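Local coordinates for nuclear polyadenylated RNA-binding protein NAB2 (Saccharomyces cerevisiae, PDB 2V75), which binds the poly(A) tails of mRNAs and pre-mRNAs, protecting them from the exosome, and takes part in tail-length control and nuclear export, at residues 8-13 with 72-77; 12-17 with 34-39; 28-33 with 54-59; 43-48 with 66-71. All coordinates share one frame; numbering follows the deposited sequence.

In the fold
All four contacts lie in the N-terminal domain of the protein, an all-helical unit of five helices. Interactions 1, 2 and 4 are buried and aliphatic; interaction 3 is partly buried and brings in aromatic rings. Interactions 1 and 2 both use helix 7-18, sharing Val12 and Ile13, and touch where Ile39 meets Leu75 and Phe72. Helix 61-79 serves interactions 1 and 4, helix 28-40 serves 2 and 3, and helix 45-55 enters 4 by its start and 3 by its end. The centres of interactions 1 and 3 are about 17 Å apart. Hydrogen bonds and salt bridges lie beside these apolar contacts, within a segment as in the capping box of interaction 4 or between helices as from Lys17 to Asn66.

Interaction 1: residues 8-13 with 72-77; sequences ENLKVI and FFALEA
Leu10 and Ile13 of helix 7-18 close on Ala74 and Leu75 of helix 61-79, and this is the tight side of the contact. The methyl CB of Ala74 takes two branches at once: Ile13 CG2 comes to 3.8 Å from it, and Leu10 CD1 to 4.1 Å. The same CD1 of Leu10 also lies 4.0 Å from Leu75 N, so it packs against the backbone of helix 61-79 as well as against side chains. Its sister methyl, Leu10 CD2, rests on Leu75 CB at 4.2 Å, the two leucine side chains set roughly perpendicular. With CG of Leu10 anti to the backbone N (chi1 -166°), both methyls are carried onto the facing helix. The helices run roughly antiparallel, their local axes inclined at 142° and 10.1 Å apart, an inclined helix pair within the five-helix domain of the Nab2 family, which belongs to the PWI-like clan. Helix 84-93 covers Ile13 through Ile87 and Ile91, while Val36 and Ile39 of helix 28-40 pack on Leu10 and Leu75. The far side of helix 7-18 is looser and polar. There Lys11 NZ makes a salt bridge to Glu8 OE2 at 2.9 Å, meeting the syn side of the carboxylate 28° out of its plane. On the outward face of helix 61-79, exposed Glu76 hydrogen-bonds to Gln80 through OE2.

Interaction 2: residues 12-17 with 34-39; sequences VIVAEK and YIVLLI
No flat group takes part where Val14 of helix 7-18 meets Ile35 and Val36 of helix 28-40: there is neither ring face nor ring edge here, and branched aliphatic side chains do all the touching. The one ring in the two segments, that of Tyr34, is turned elsewhere, with its OH hydrogen-bonded to Glu51 of helix 45-55. Val14 reaches across with both methyls, each to a different residue. Its CG1 meets the terminal methyl CD1 of Ile35 at 3.8 Å, the two side chains approaching at a slant. Its CG2 faces Val36 CG2 at a slacker 4.3 Å. Ile35 can reach this far because its chain is extended beyond CB (chi2 176°), which pushes CD1 out as the foremost atom. The nearest backbones, at the CA atoms of Val14 and Ile35, stay 7.9 Å apart, so side chains span the interval. Around this point the domain closes in: Leu52 of helix 45-55 touches Ile35, Lys11 packs on Val36, and Ala71 of helix 61-79 lies against Val14. Polar groups of the two segments are engaged away from the contact: Glu16 in a salt bridge to Arg92 of helix 84-93, Lys17 in a hydrogen bond to Asn66 of helix 61-79. With methyl groups alone in the contact, nothing directional holds these two segments together; their fit depends on branch shape and apolar burial.

Interaction 3: residues 28-33 with 54-59; sequences IKYVAE and SLFDSV
Phe56 has CG beside its backbone N (chi1 -56°), and Val31 has CG2 in the corresponding position beside its own N (CG1 anti, chi1 175°); these two settings bring the phenyl ring and the valine methyl together. Val31 CG2 sits over one face of the Phe56 ring, 4.0 Å from the centroid and 27° off the normal, a CH-pi contact. The methyl is displaced toward the rim, so the nearest ring atom is Phe56 CZ at 3.6 Å. The opposite face carries Leu55 CB, 3.4 Å above the plane, so aliphatic carbon lies on both faces, in each case offset toward the rim. Tyr30 meets it differently: Tyr30 CE2 and Phe56 CZ approach at 4.1 Å, each near the plane of the other's ring, an edge-to-edge touch without stacking. The contact joins the first turns of helix 28-40 to the weakly bonded last residues of helix 45-55 and the loop after them, to which Phe56 belongs, its ring turned back toward the bundle. An alanine at this position is likely to strip the Val31 methyl of its aromatic cover and open a gap between Val31 and Leu55. Toward the outside the packing thins, with Tyr30 OH only grazing Leu55 CD2 at 4.5 Å. Glu26, in the loop before helix 28-40, touches both Val31 and Phe56 and hydrogen-bonds to Ser58 OG.

Interaction 4: residues 43-48 with 66-71; sequences GTVESV and NVVQTA
Val45 and Val48 set the capped first turn of helix 45-55 against Val68 of helix 61-79. Val68 spreads its two methyls over both partners. Its CG1 lies 4.0 Å from Val45 CG1, the two side chains lying alongside with opposed directions, while its CG2 meets Val48 CG1 at 3.7 Å. Turning CG1 of Val48 anti to the backbone N (chi1 174°) presents that methyl to both branches of Val68. On the flank away from these valines, Thr44 and Ser47 form a capping box. Ser47 N gives a hydrogen bond to Thr44 OG1 at 3.1 Å, with an angle of 155° at the hydrogen; the return bond, from Thr44 N to Ser47 OG, is bent to 129° and weak. The box thus supplies side-chain acceptors to backbone N-H groups at the helix start. Helix 61-79 has its own polar grip away from the contact, where Thr70 OG1 donates to Asn66 O at 2.8 Å. Thr70 N reaches the same oxygen from the opposite face of the carbonyl plane. Val49 and Leu52, farther along helix 45-55, continue the packing on Val68, and Leu38 of helix 28-40 touches Val48.

Interaction 1: residues 8-13 with 72-77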
loop_
_atom_site.group_PDB
_atom_site.type_symbol
_atom_site.label_atom_id
_atom_site.label_comp_id
_atom_site.label_asym_id
_atom_site.label_seq_id
_atom_site.Cartn_x
_atom_site.Cartn_y
_atom_site.Cartn_z
ATOM N N GLU A 8 -3.263 1.429 11.621
ATOM C CA GLU A 8 -4.553 0.827 11.286
ATOM C C GLU A 8 -5.159 1.534 10.078
ATOM O O GLU A 8 -5.634 0.896 9.141
ATOM C CB GLU A 8 -5.506 0.816 12.495
ATOM C CG GLU A 8 -5.122 -0.170 13.602
ATOM C CD GLU A 8 -4.913 -1.601 13.106
ATOM O OE1 GLU A 8 -5.844 -2.194 12.524
ATOM O OE2 GLU A 8 -3.813 -2.161 13.303
ATOM N N ASN A 9 -5.076 2.852 10.042
ATOM C CA ASN A 9 -5.516 3.576 8.856
ATOM C C ASN A 9 -4.659 3.312 7.620
ATOM O O ASN A 9 -5.174 3.301 6.505
ATOM C CB ASN A 9 -5.598 5.064 9.135
ATOM C CG ASN A 9 -6.845 5.425 9.917
ATOM O OD1 ASN A 9 -7.857 4.719 9.847
ATOM N ND2 ASN A 9 -6.780 6.511 10.678
ATOM N N LEU A 10 -3.361 3.107 7.801
ATOM C CA LEU A 10 -2.534 2.759 6.648
ATOM C C LEU A 10 -2.918 1.414 6.019
ATOM O O LEU A 10 -2.951 1.272 4.803
ATOM C CB LEU A 10 -1.056 2.800 7.026
ATOM C CG LEU A 10 -0.157 2.791 5.808
ATOM C CD1 LEU A 10 -0.366 3.962 4.833
ATOM C CD2 LEU A 10 1.306 2.708 6.242
ATOM N N LYS A 11 -3.253 0.445 6.855
ATOM C CA LYS A 11 -3.629 -0.878 6.348
ATOM C C LYS A 11 -4.909 -0.737 5.545
ATOM O O LYS A 11 -5.057 -1.311 4.484
ATOM C CB LYS A 11 -3.807 -1.838 7.495
ATOM C CG LYS A 11 -2.531 -2.345 8.175
ATOM C CD LYS A 11 -2.935 -3.344 9.292
ATOM C CE LYS A 11 -1.869 -3.471 10.349
ATOM N NZ LYS A 11 -2.441 -4.002 11.598
ATOM N N VAL A 12 -5.815 0.102 6.013
ATOM C CA VAL A 12 -7.060 0.350 5.256
ATOM C C VAL A 12 -6.767 1.055 3.946
ATOM O O VAL A 12 -7.224 0.659 2.874
ATOM C CB VAL A 12 -8.066 1.169 6.049
ATOM C CG1 VAL A 12 -9.184 1.682 5.133
ATOM C CG2 VAL A 12 -8.684 0.349 7.195
ATOM N N ILE A 13 -5.870 2.034 3.983
ATOM C CA ILE A 13 -5.548 2.812 2.777
ATOM C C ILE A 13 -4.867 1.960 1.737
ATOM O O ILE A 13 -5.153 2.036 0.545
ATOM C CB ILE A 13 -4.656 4.023 3.115
ATOM C CG1 ILE A 13 -5.511 5.114 3.766
ATOM C CG2 ILE A 13 -3.929 4.569 1.866
ATOM C CD1 ILE A 13 -4.621 6.175 4.480
ATOM N N PHE A 72 3.752 4.889 1.140
ATOM C CA PHE A 72 4.658 5.758 1.877
ATOM C C PHE A 72 4.136 7.185 1.841
ATOM O O PHE A 72 4.227 7.966 2.782
ATOM C CB PHE A 72 6.059 5.726 1.267
ATOM C CG PHE A 72 6.963 4.628 1.768
ATOM C CD1 PHE A 72 7.663 4.753 2.956
ATOM C CD2 PHE A 72 7.209 3.522 0.984
ATOM C CE1 PHE A 72 8.534 3.739 3.377
ATOM C CE2 PHE A 72 8.097 2.526 1.386
ATOM C CZ PHE A 72 8.769 2.641 2.586
ATOM N N PHE A 73 3.632 7.580 0.682
ATOM C CA PHE A 73 3.060 8.877 0.515
ATOM C C PHE A 73 1.904 9.130 1.487
ATOM O O PHE A 73 1.837 10.167 2.192
ATOM C CB PHE A 73 2.672 9.071 -0.953
ATOM C CG PHE A 73 2.573 10.504 -1.368
ATOM C CD1 PHE A 73 3.620 11.185 -1.996
ATOM C CD2 PHE A 73 1.407 11.194 -1.092
ATOM C CE1 PHE A 73 3.479 12.510 -2.374
ATOM C CE2 PHE A 73 1.257 12.533 -1.462
ATOM C CZ PHE A 73 2.300 13.180 -2.109
ATOM N N ALA A 74 0.977 8.180 1.547
ATOM C CA ALA A 74 -0.178 8.248 2.440
ATOM C C ALA A 74 0.239 8.339 3.920
ATOM O O ALA A 74 -0.326 9.151 4.659
ATOM C CB ALA A 74 -1.072 7.049 2.221
ATOM N N LEU A 75 1.253 7.572 4.313
ATOM C CA LEU A 75 1.786 7.618 5.671
ATOM C C LEU A 75 2.273 9.035 6.020
ATOM O O LEU A 75 1.970 9.553 7.093
ATOM C CB LEU A 75 2.901 6.566 5.822
ATOM C CG LEU A 75 3.596 6.488 7.188
ATOM C CD1 LEU A 75 2.570 6.253 8.323
ATOM C CD2 LEU A 75 4.712 5.407 7.156
ATOM N N GLU A 76 3.055 9.661 5.131
ATOM C CA GLU A 76 3.573 10.976 5.354
ATOM C C GLU A 76 2.428 11.948 5.488
ATOM O O GLU A 76 2.380 12.745 6.419
ATOM C CB GLU A 76 4.484 11.397 4.198
ATOM C CG GLU A 76 5.066 12.786 4.382
ATOM C CD GLU A 76 5.809 12.971 5.703
ATOM O OE1 GLU A 76 6.484 12.029 6.183
ATOM O OE2 GLU A 76 5.764 14.101 6.218
ATOM N N ALA A 77 1.450 11.829 4.591
ATOM C CA ALA A 77 0.269 12.684 4.612
ATOM C C ALA A 77 -0.475 12.576 5.926
ATOM O O ALA A 77 -0.826 13.569 6.559
ATOM C CB ALA A 77 -0.653 12.374 3.451
#

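Interaction 2: residues 12-17 with 34-39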
loop_
_atom_site.group_PDB
_atom_site.type_symbol
_atom_site.label_atom_id
_atom_site.label_comp_id
_atom_site.label_asym_id
_atom_site.label_seq_id
_atom_site.Cartn_x
_atom_site.Cartn_y
_atom_site.Cartn_z
ATOM N N VAL A 12 -5.815 0.102 6.013
ATOM C CA VAL A 12 -7.060 0.350 5.256
ATOM C C VAL A 12 -6.767 1.055 3.946
ATOM O O VAL A 12 -7.224 0.659 2.874
ATOM C CB VAL A 12 -8.066 1.169 6.049
ATOM C CG1 VAL A 12 -9.184 1.682 5.133
ATOM C CG2 VAL A 12 -8.684 0.349 7.195
ATOM N N ILE A 13 -5.870 2.034 3.983
ATOM C CA ILE A 13 -5.548 2.812 2.777
ATOM C C ILE A 13 -4.867 1.960 1.737
ATOM O O ILE A 13 -5.153 2.036 0.545
ATOM C CB ILE A 13 -4.656 4.023 3.115
ATOM C CG1 ILE A 13 -5.511 5.114 3.766
ATOM C CG2 ILE A 13 -3.929 4.569 1.866
ATOM C CD1 ILE A 13 -4.621 6.175 4.480
ATOM N N VAL A 14 -3.994 1.079 2.188
ATOM C CA VAL A 14 -3.339 0.134 1.259
ATOM C C VAL A 14 -4.334 -0.860 0.625
ATOM O O VAL A 14 -4.316 -1.070 -0.591
ATOM C CB VAL A 14 -2.157 -0.559 1.969
ATOM C CG1 VAL A 14 -1.515 -1.674 1.066
ATOM C CG2 VAL A 14 -1.075 0.455 2.322
ATOM N N ALA A 15 -5.197 -1.442 1.449
ATOM C CA ALA A 15 -6.311 -2.251 0.963
ATOM C C ALA A 15 -7.172 -1.528 -0.078
ATOM O O ALA A 15 -7.606 -2.139 -1.045
ATOM C CB ALA A 15 -7.157 -2.786 2.154
ATOM N N GLU A 16 -7.452 -0.244 0.125
ATOM C CA GLU A 16 -8.276 0.497 -0.817
ATOM C C GLU A 16 -7.567 0.597 -2.174
ATOM O O GLU A 16 -8.191 0.474 -3.245
ATOM C CB GLU A 16 -8.609 1.890 -0.265
ATOM C CG GLU A 16 -9.439 1.850 0.959
ATOM C CD GLU A 16 -10.863 1.413 0.708
ATOM O OE1 GLU A 16 -11.462 1.702 -0.357
ATOM O OE2 GLU A 16 -11.470 0.908 1.669
ATOM N N LYS A 17 -6.270 0.823 -2.106
ATOM C CA LYS A 17 -5.438 0.917 -3.322
ATOM C C LYS A 17 -5.411 -0.421 -4.056
ATOM O O LYS A 17 -5.709 -0.499 -5.257
ATOM C CB LYS A 17 -4.049 1.388 -2.956
ATOM C CG LYS A 17 -3.046 1.478 -4.138
ATOM C CD LYS A 17 -3.411 2.510 -5.146
ATOM C CE LYS A 17 -2.305 2.523 -6.214
ATOM N NZ LYS A 17 -2.409 3.659 -7.122
ATOM N N TYR A 34 1.047 -7.066 5.213
ATOM C CA TYR A 34 2.456 -7.375 4.982
ATOM C C TYR A 34 3.155 -6.074 4.582
ATOM O O TYR A 34 4.249 -5.776 5.073
ATOM C CB TYR A 34 2.635 -8.385 3.862
ATOM C CG TYR A 34 3.916 -9.151 3.922
ATOM C CD1 TYR A 34 4.010 -10.340 4.591
ATOM C CD2 TYR A 34 5.066 -8.667 3.348
ATOM C CE1 TYR A 34 5.220 -11.044 4.659
ATOM C CE2 TYR A 34 6.250 -9.351 3.429
ATOM C CZ TYR A 34 6.347 -10.523 4.094
ATOM O OH TYR A 34 7.602 -11.119 4.100
ATOM N N ILE A 35 2.529 -5.312 3.705
ATOM C CA ILE A 35 3.084 -4.021 3.285
ATOM C C ILE A 35 3.334 -3.068 4.457
ATOM O O ILE A 35 4.425 -2.517 4.623
ATOM C CB ILE A 35 2.256 -3.358 2.165
ATOM C CG1 ILE A 35 2.380 -4.189 0.873
ATOM C CG2 ILE A 35 2.684 -1.869 2.005
ATOM C CD1 ILE A 35 1.491 -3.649 -0.263
ATOM N N VAL A 36 2.361 -2.952 5.336
ATOM C CA VAL A 36 2.502 -2.080 6.471
ATOM C C VAL A 36 3.546 -2.579 7.449
ATOM O O VAL A 36 4.264 -1.777 8.016
ATOM C CB VAL A 36 1.136 -1.871 7.109
ATOM C CG1 VAL A 36 1.265 -1.199 8.483
ATOM C CG2 VAL A 36 0.260 -1.116 6.098
ATOM N N LEU A 37 3.675 -3.895 7.622
ATOM C CA LEU A 37 4.751 -4.469 8.409
ATOM C C LEU A 37 6.116 -4.037 7.854
ATOM O O LEU A 37 7.020 -3.696 8.649
ATOM C CB LEU A 37 4.666 -6.005 8.403
ATOM C CG LEU A 37 5.797 -6.789 9.058
ATOM C CD1 LEU A 37 5.769 -6.661 10.564
ATOM C CD2 LEU A 37 5.729 -8.267 8.676
ATOM N N LEU A 38 6.269 -4.110 6.536
ATOM C CA LEU A 38 7.564 -3.791 5.898
ATOM C C LEU A 38 7.861 -2.291 6.076
ATOM O O LEU A 38 8.968 -1.915 6.384
ATOM C CB LEU A 38 7.521 -4.164 4.420
ATOM C CG LEU A 38 7.530 -5.686 4.165
ATOM C CD1 LEU A 38 7.241 -5.979 2.702
ATOM C CD2 LEU A 38 8.841 -6.278 4.694
ATOM N N ILE A 39 6.848 -1.447 5.949
ATOM C CA ILE A 39 7.042 0.015 5.939
ATOM C C ILE A 39 7.276 0.507 7.335
ATOM O O ILE A 39 8.282 1.153 7.611
ATOM C CB ILE A 39 5.877 0.780 5.312
ATOM C CG1 ILE A 39 5.859 0.518 3.806
ATOM C CG2 ILE A 39 5.969 2.281 5.690
ATOM C CD1 ILE A 39 4.635 1.058 3.058
#

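Interaction 3: residues 28-33 with 54-59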
loop_
_atom_site.group_PDB
_atom_site.type_symbol
_atom_site.label_atom_id
_atom_site.label_comp_id
_atom_site.label_asym_id
_atom_site.label_seq_id
_atom_site.Cartn_x
_atom_site.Cartn_y
_atom_site.Cartn_z
ATOM N N ILE A 28 -6.250 -9.416 -0.155
ATOM C CA ILE A 28 -5.942 -7.987 -0.022
ATOM C C ILE A 28 -5.555 -7.654 1.416
ATOM O O ILE A 28 -4.588 -6.952 1.612
ATOM C CB ILE A 28 -7.120 -7.122 -0.500
ATOM C CG1 ILE A 28 -7.164 -7.124 -2.026
ATOM C CG2 ILE A 28 -7.019 -5.699 -0.007
ATOM C CD1 ILE A 28 -8.530 -6.557 -2.551
ATOM N N LYS A 29 -6.283 -8.188 2.387
ATOM C CA LYS A 29 -6.099 -7.846 3.797
ATOM C C LYS A 29 -4.683 -8.286 4.180
ATOM O O LYS A 29 -3.947 -7.555 4.845
ATOM C CB LYS A 29 -7.137 -8.543 4.638
ATOM C CG LYS A 29 -7.183 -8.096 6.092
ATOM C CD LYS A 29 -8.339 -8.736 6.889
ATOM C CE LYS A 29 -9.655 -7.976 6.714
ATOM N NZ LYS A 29 -9.462 -6.511 6.927
ATOM N N TYR A 30 -4.284 -9.460 3.704
ATOM C CA TYR A 30 -2.945 -9.967 4.043
ATOM C C TYR A 30 -1.853 -9.157 3.389
ATOM O O TYR A 30 -0.895 -8.779 4.080
ATOM C CB TYR A 30 -2.779 -11.413 3.603
ATOM C CG TYR A 30 -1.382 -11.966 3.849
ATOM C CD1 TYR A 30 -0.957 -12.242 5.130
ATOM C CD2 TYR A 30 -0.502 -12.232 2.806
ATOM C CE1 TYR A 30 0.312 -12.784 5.362
ATOM C CE2 TYR A 30 0.787 -12.759 3.036
ATOM C CZ TYR A 30 1.184 -13.011 4.332
ATOM O OH TYR A 30 2.421 -13.580 4.612
ATOM N N VAL A 31 -1.975 -8.910 2.078
ATOM C CA VAL A 31 -0.990 -8.075 1.348
ATOM C C VAL A 31 -0.890 -6.695 2.038
ATOM O O VAL A 31 0.216 -6.191 2.280
ATOM C CB VAL A 31 -1.284 -7.962 -0.158
ATOM C CG1 VAL A 31 -0.303 -6.992 -0.871
ATOM C CG2 VAL A 31 -1.289 -9.338 -0.852
ATOM N N ALA A 32 -2.010 -6.091 2.401
ATOM C CA ALA A 32 -1.979 -4.803 3.086
ATOM C C ALA A 32 -1.236 -4.908 4.426
ATOM O O ALA A 32 -0.401 -4.061 4.782
ATOM C CB ALA A 32 -3.410 -4.281 3.300
ATOM N N GLU A 33 -1.481 -5.972 5.171
ATOM C CA GLU A 33 -0.802 -6.136 6.456
ATOM C C GLU A 33 0.695 -6.313 6.243
ATOM O O GLU A 33 1.505 -5.824 7.043
ATOM C CB GLU A 33 -1.376 -7.328 7.199
ATOM C CG GLU A 33 -2.734 -7.023 7.835
ATOM C CD GLU A 33 -2.650 -6.783 9.340
ATOM O OE1 GLU A 33 -1.523 -6.750 9.896
ATOM O OE2 GLU A 33 -3.729 -6.671 9.974
ATOM N N SER A 54 9.017 -10.931 -4.368
ATOM C CA SER A 54 9.360 -12.282 -3.972
ATOM C C SER A 54 8.166 -13.122 -3.481
ATOM O O SER A 54 8.199 -14.316 -3.570
ATOM C CB SER A 54 10.491 -12.280 -2.943
ATOM O OG SER A 54 10.034 -12.038 -1.636
ATOM N N LEU A 55 7.134 -12.495 -2.940
ATOM C CA LEU A 55 5.944 -13.188 -2.465
ATOM C C LEU A 55 4.784 -13.397 -3.456
ATOM O O LEU A 55 4.008 -14.351 -3.335
ATOM C CB LEU A 55 5.394 -12.438 -1.259
ATOM C CG LEU A 55 5.896 -13.039 0.067
ATOM C CD1 LEU A 55 7.373 -12.738 0.253
ATOM C CD2 LEU A 55 5.046 -12.434 1.169
ATOM N N PHE A 56 4.670 -12.510 -4.426
ATOM C CA PHE A 56 3.484 -12.446 -5.268
ATOM C C PHE A 56 3.925 -12.298 -6.738
ATOM O O PHE A 56 4.264 -11.208 -7.132
ATOM C CB PHE A 56 2.645 -11.241 -4.859
ATOM C CG PHE A 56 2.279 -11.273 -3.386
ATOM C CD1 PHE A 56 1.389 -12.222 -2.915
ATOM C CD2 PHE A 56 2.873 -10.374 -2.508
ATOM C CE1 PHE A 56 1.054 -12.275 -1.533
ATOM C CE2 PHE A 56 2.581 -10.441 -1.143
ATOM C CZ PHE A 56 1.698 -11.393 -0.690
ATOM N N ASP A 57 3.940 -13.393 -7.484
ATOM C CA ASP A 57 4.274 -13.384 -8.905
ATOM C C ASP A 57 3.101 -13.047 -9.834
ATOM O O ASP A 57 3.283 -12.928 -11.056
ATOM C CB ASP A 57 4.921 -14.697 -9.301
ATOM C CG ASP A 57 4.081 -15.906 -8.937
ATOM O OD1 ASP A 57 2.895 -15.729 -8.525
ATOM O OD2 ASP A 57 4.626 -17.031 -9.045
ATOM N N SER A 58 1.920 -12.871 -9.255
ATOM C CA SER A 58 0.711 -12.489 -9.975
ATOM C C SER A 58 0.552 -10.974 -10.164
ATOM O O SER A 58 -0.386 -10.535 -10.835
ATOM C CB SER A 58 -0.490 -13.046 -9.186
ATOM O OG SER A 58 -0.379 -12.645 -7.806
ATOM N N VAL A 59 1.450 -10.196 -9.554
ATOM C CA VAL A 59 1.433 -8.737 -9.570
ATOM C C VAL A 59 2.778 -8.252 -10.101
ATOM O O VAL A 59 3.861 -8.675 -9.633
ATOM C CB VAL A 59 1.227 -8.125 -8.179
ATOM C CG1 VAL A 59 0.782 -6.565 -8.331
ATOM C CG2 VAL A 59 0.221 -9.004 -7.407
#

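Interaction 4: residues 43-48 with 66-71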
loop_
_atom_site.group_PDB
_atom_site.type_symbol
_atom_site.label_atom_id
_atom_site.label_comp_id
_atom_site.label_asym_id
_atom_site.label_seq_id
_atom_site.Cartn_x
_atom_site.Cartn_y
_atom_site.Cartn_z
ATOM N N GLY A 43 11.593 -0.212 6.060
ATOM C CA GLY A 43 12.007 -0.550 4.682
ATOM C C GLY A 43 12.203 0.653 3.746
ATOM O O GLY A 43 11.553 1.680 3.910
ATOM N N THR A 44 13.084 0.519 2.771
ATOM C CA THR A 44 13.201 1.512 1.700
ATOM C C THR A 44 12.128 1.199 0.657
ATOM O O THR A 44 11.551 0.135 0.684
ATOM C CB THR A 44 14.548 1.470 1.073
ATOM O OG1 THR A 44 14.778 0.154 0.563
ATOM C CG2 THR A 44 15.672 1.878 2.056
ATOM N N VAL A 45 11.822 2.116 -0.250
ATOM C CA VAL A 45 10.850 1.829 -1.287
ATOM C C VAL A 45 11.266 0.567 -2.068
ATOM O O VAL A 45 10.443 -0.324 -2.277
ATOM C CB VAL A 45 10.687 3.029 -2.247
ATOM C CG1 VAL A 45 9.706 2.606 -3.347
ATOM C CG2 VAL A 45 10.210 4.284 -1.475
ATOM N N GLU A 46 12.503 0.522 -2.507
ATOM C CA GLU A 46 13.077 -0.615 -3.216
ATOM C C GLU A 46 13.033 -1.959 -2.470
ATOM O O GLU A 46 12.618 -2.961 -3.050
ATOM C CB GLU A 46 14.534 -0.296 -3.538
ATOM C CG GLU A 46 15.292 0.491 -2.410
ATOM C CD GLU A 46 15.362 2.037 -2.598
ATOM O OE1 GLU A 46 14.316 2.750 -2.501
ATOM O OE2 GLU A 46 16.512 2.508 -2.820
ATOM N N SER A 47 13.388 -1.949 -1.186
ATOM C CA SER A 47 13.381 -3.155 -0.348
ATOM C C SER A 47 11.963 -3.656 -0.132
ATOM O O SER A 47 11.704 -4.855 -0.083
ATOM C CB SER A 47 14.110 -2.949 0.990
ATOM O OG SER A 47 13.241 -2.463 2.021
ATOM N N VAL A 48 11.001 -2.766 -0.002
ATOM C CA VAL A 48 9.638 -3.212 0.177
ATOM C C VAL A 48 9.129 -3.812 -1.155
ATOM O O VAL A 48 8.458 -4.840 -1.154
ATOM C CB VAL A 48 8.714 -2.101 0.700
ATOM C CG1 VAL A 48 7.261 -2.572 0.736
ATOM C CG2 VAL A 48 9.295 -1.562 2.049
ATOM N N ASN A 66 3.857 1.151 -7.620
ATOM C CA ASN A 66 2.809 2.134 -7.442
ATOM C C ASN A 66 2.141 2.036 -6.080
ATOM O O ASN A 66 1.894 3.065 -5.445
ATOM C CB ASN A 66 1.773 1.965 -8.520
ATOM C CG ASN A 66 0.674 3.019 -8.406
ATOM O OD1 ASN A 66 -0.515 2.706 -8.347
ATOM N ND2 ASN A 66 1.092 4.293 -8.387
ATOM N N VAL A 67 1.832 0.821 -5.665
ATOM C CA VAL A 67 1.140 0.566 -4.399
ATOM C C VAL A 67 2.066 1.004 -3.279
ATOM O O VAL A 67 1.641 1.714 -2.364
ATOM C CB VAL A 67 0.757 -0.884 -4.197
ATOM C CG1 VAL A 67 0.209 -1.105 -2.739
ATOM C CG2 VAL A 67 -0.261 -1.309 -5.297
ATOM N N VAL A 68 3.319 0.572 -3.348
ATOM C CA VAL A 68 4.298 0.973 -2.320
ATOM C C VAL A 68 4.513 2.516 -2.235
ATOM O O VAL A 68 4.537 3.133 -1.136
ATOM C CB VAL A 68 5.613 0.146 -2.457
ATOM C CG1 VAL A 68 6.656 0.722 -1.522
ATOM C CG2 VAL A 68 5.341 -1.381 -2.198
ATOM N N GLN A 69 4.731 3.171 -3.369
ATOM C CA GLN A 69 4.793 4.630 -3.457
ATOM C C GLN A 69 3.588 5.293 -2.802
ATOM O O GLN A 69 3.698 6.218 -2.011
ATOM C CB GLN A 69 4.928 5.022 -4.941
ATOM C CG GLN A 69 6.278 4.679 -5.478
ATOM C CD GLN A 69 6.417 5.021 -6.958
ATOM O OE1 GLN A 69 5.438 5.435 -7.577
ATOM N NE2 GLN A 69 7.603 4.817 -7.512
ATOM N N THR A 70 2.392 4.799 -3.100
ATOM C CA THR A 70 1.198 5.375 -2.533
ATOM C C THR A 70 1.126 5.188 -1.011
ATOM O O THR A 70 0.764 6.123 -0.287
ATOM C CB THR A 70 -0.040 4.684 -3.117
ATOM O OG1 THR A 70 -0.042 4.910 -4.518
ATOM C CG2 THR A 70 -1.357 5.176 -2.469
ATOM N N ALA A 71 1.579 4.043 -0.547
ATOM C CA ALA A 71 1.598 3.742 0.877
ATOM C C ALA A 71 2.520 4.722 1.600
ATOM O O ALA A 71 2.126 5.264 2.606
ATOM C CB ALA A 71 2.103 2.316 1.126
#